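Alcohol dehydrogenase (Aeropyrum pernix, PDB 1H2B) probably catalyses the NAD-dependent oxidation of alcohols at a zinc-containing active site, in a hyperthermophilic archaeon. Local coordinates at residues P74-H79 / G136-M141. Residues are numbered along the deposited sequence; the frame is centred on the assembly and turned at random.
Sequences PYTLGH and GFAEFM. With ZN (zinc ion), chain J; OCA (octanoic acid (caprylic acid)), chain H.
Phe137 lays its ring flat over Gly78, whose CA sits 3.6 Å from the ring centroid and 8° off the ring normal, a nearly central CH-pi contact. Having no side chain, Gly78 also leaves room for the amides of Gly136 and Phe137 to come up against it. The ring continues onto Leu77, where CB touches Phe137 CD1 at 3.5 Å; Phe137 CG, anti to its own carbonyl carbon (chi1 -66°), sets the ring over Leu77-Gly78. Beyond it, Thr76 turns its methyl to the other segment, CG2 lying 3.5 Å from Phe137 O and 4.2 Å from Ala138 CB, while its OG1 is hydrogen-bonded to Arg20 NE.

Two backbone hydrogen bonds close the contact: Phe137 N gives to Leu77 O (2.9 Å), in the carbonyl plane, and Gly136 N to Gly78 O (2.8 Å), tilted from it. Gly78 O also accepts from Asn81 ND2. Phe137 centres an inverse gamma turn.

His79 follows directly, its side chain starting away from 136-141, and binds the zinc ion that holds octanoic acid through NE2 at 2.1 Å; Cys54, Asp168 and octanoic acid O1 (1.9 Å) complete the site. The buried loop pairing immediately precedes a zinc ligand in the chain, in the GroES-like domain of a zinc-containing alcohol dehydrogenase.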
loop_
_atom_site.group_PDB
_atom_site.type_symbol
_atom_site.label_atom_id
_atom_site.label_comp_id
_atom_site.label_asym_id
_atom_site.label_seq_id
_atom_site.Cartn_x
_atom_site.Cartn_y
_atom_site.Cartn_z
ATOM N N PRO B 74 -26.683 -23.864 27.609
ATOM C CA PRO B 74 -25.507 -23.121 28.106
ATOM C C PRO B 74 -24.197 -23.377 27.365
ATOM O O PRO B 74 -24.033 -24.396 26.679
ATOM C CB PRO B 74 -25.354 -23.656 29.529
ATOM C CG PRO B 74 -25.871 -25.059 29.441
ATOM C CD PRO B 74 -26.995 -25.021 28.475
ATOM N N TYR B 75 -23.261 -22.437 27.533
ATOM C CA TYR B 75 -21.884 -22.627 27.073
ATOM C C TYR B 75 -20.897 -21.902 27.953
ATOM O O TYR B 75 -21.225 -20.930 28.644
ATOM C CB TYR B 75 -21.695 -22.218 25.614
ATOM C CG TYR B 75 -21.785 -20.738 25.278
ATOM C CD1 TYR B 75 -20.646 -20.012 24.914
ATOM C CD2 TYR B 75 -23.016 -20.082 25.259
ATOM C CE1 TYR B 75 -20.738 -18.661 24.540
ATOM C CE2 TYR B 75 -23.112 -18.756 24.900
ATOM C CZ TYR B 75 -21.973 -18.042 24.542
ATOM O OH TYR B 75 -22.114 -16.720 24.163
ATOM N N THR B 76 -19.661 -22.391 27.919
ATOM C CA THR B 76 -18.609 -21.884 28.761
ATOM C C THR B 76 -17.955 -20.681 28.076
ATOM O O THR B 76 -17.649 -20.729 26.883
ATOM C CB THR B 76 -17.572 -22.980 28.891
ATOM O OG1 THR B 76 -18.189 -24.082 29.569
ATOM C CG2 THR B 76 -16.419 -22.572 29.795
ATOM N N LEU B 77 -17.779 -19.611 28.844
ATOM C CA LEU B 77 -17.160 -18.415 28.236
ATOM C C LEU B 77 -15.637 -18.540 28.326
ATOM O O LEU B 77 -15.093 -19.483 28.925
ATOM C CB LEU B 77 -17.636 -17.130 28.933
ATOM C CG LEU B 77 -19.107 -16.714 28.800
ATOM C CD1 LEU B 77 -19.262 -15.165 28.970
ATOM C CD2 LEU B 77 -19.902 -17.267 27.655
ATOM N N GLY B 78 -14.953 -17.563 27.730
ATOM C CA GLY B 78 -13.498 -17.362 27.885
ATOM C C GLY B 78 -12.797 -17.526 26.545
ATOM O O GLY B 78 -12.642 -18.662 26.073
ATOM N N HIS B 79 -12.331 -16.426 25.952
ATOM C CA HIS B 79 -11.735 -16.507 24.607
ATOM C C HIS B 79 -10.317 -15.926 24.537
ATOM O O HIS B 79 -9.811 -15.641 23.431
ATOM C CB HIS B 79 -12.632 -15.789 23.571
ATOM C CG HIS B 79 -12.919 -14.364 23.931
ATOM N ND1 HIS B 79 -13.967 -14.007 24.760
ATOM C CD2 HIS B 79 -12.337 -13.202 23.529
ATOM C CE1 HIS B 79 -13.977 -12.689 24.889
ATOM N NE2 HIS B 79 -12.990 -12.178 24.174
ATOM N N GLY B 136 -12.580 -20.996 27.538
ATOM C CA GLY B 136 -11.449 -21.269 28.418
ATOM C C GLY B 136 -11.641 -21.057 29.924
ATOM O O GLY B 136 -10.709 -21.246 30.703
ATOM N N PHE B 137 -12.841 -20.618 30.324
ATOM C CA PHE B 137 -13.101 -20.483 31.768
ATOM C C PHE B 137 -13.446 -21.869 32.321
ATOM O O PHE B 137 -14.582 -22.136 32.731
ATOM C CB PHE B 137 -14.261 -19.501 32.048
ATOM C CG PHE B 137 -13.979 -18.062 31.678
ATOM C CD1 PHE B 137 -15.036 -17.256 31.270
ATOM C CD2 PHE B 137 -12.696 -17.512 31.810
ATOM C CE1 PHE B 137 -14.820 -15.891 30.942
ATOM C CE2 PHE B 137 -12.448 -16.180 31.488
ATOM C CZ PHE B 137 -13.508 -15.369 31.057
ATOM N N ALA B 138 -12.461 -22.766 32.274
ATOM C CA ALA B 138 -12.653 -24.188 32.574
ATOM C C ALA B 138 -11.287 -24.814 32.751
ATOM O O ALA B 138 -10.253 -24.223 32.402
ATOM C CB ALA B 138 -13.397 -24.897 31.438
ATOM N N GLU B 139 -11.258 -26.034 33.265
ATOM C CA GLU B 139 -9.974 -26.700 33.435
ATOM C C GLU B 139 -9.357 -27.083 32.076
ATOM O O GLU B 139 -8.117 -27.016 31.909
ATOM C CB GLU B 139 -10.171 -27.955 34.315
ATOM C CG GLU B 139 -8.872 -28.634 34.725
ATOM C CD GLU B 139 -9.037 -29.877 35.605
ATOM O OE1 GLU B 139 -10.189 -30.311 35.872
ATOM O OE2 GLU B 139 -7.990 -30.437 36.024
ATOM N N PHE B 140 -10.204 -27.475 31.136
ATOM C CA PHE B 140 -9.746 -27.924 29.814
ATOM C C PHE B 140 -10.586 -27.301 28.741
ATOM O O PHE B 140 -11.782 -26.981 28.953
ATOM C CB PHE B 140 -9.844 -29.458 29.644
ATOM C CG PHE B 140 -8.989 -30.241 30.620
ATOM C CD1 PHE B 140 -9.543 -30.752 31.803
ATOM C CD2 PHE B 140 -7.658 -30.439 30.367
ATOM C CE1 PHE B 140 -8.764 -31.447 32.704
ATOM C CE2 PHE B 140 -6.853 -31.153 31.261
ATOM C CZ PHE B 140 -7.413 -31.661 32.430
ATOM N N MET B 141 -9.999 -27.175 27.556
ATOM C CA MET B 141 -10.733 -26.623 26.423
ATOM C C MET B 141 -10.220 -27.242 25.142
ATOM O O MET B 141 -9.025 -27.394 24.972
ATOM C CB MET B 141 -10.513 -25.087 26.349
ATOM C CG MET B 141 -11.429 -24.444 25.329
ATOM S SD MET B 141 -10.938 -22.682 25.007
ATOM C CE MET B 141 -9.876 -22.995 23.549
HETATM ZN ZN ZN J . -12.475 -10.207 23.818
HETATM C C1 OCA H . -13.649 -10.287 21.141
HETATM C C2 OCA H . -14.787 -9.923 20.176
HETATM C C3 OCA H . -14.725 -10.788 18.905
HETATM C C4 OCA H . -15.995 -10.787 18.069
HETATM C C5 OCA H . -15.860 -11.818 16.949
HETATM C C6 OCA H . -17.005 -11.702 15.946
HETATM C C7 OCA H . -16.866 -12.636 14.749
HETATM C C8 OCA H . -18.054 -12.442 13.824
HETATM O O1 OCA H . -13.638 -9.815 22.312
HETATM O O2 OCA H . -12.714 -11.021 20.761
#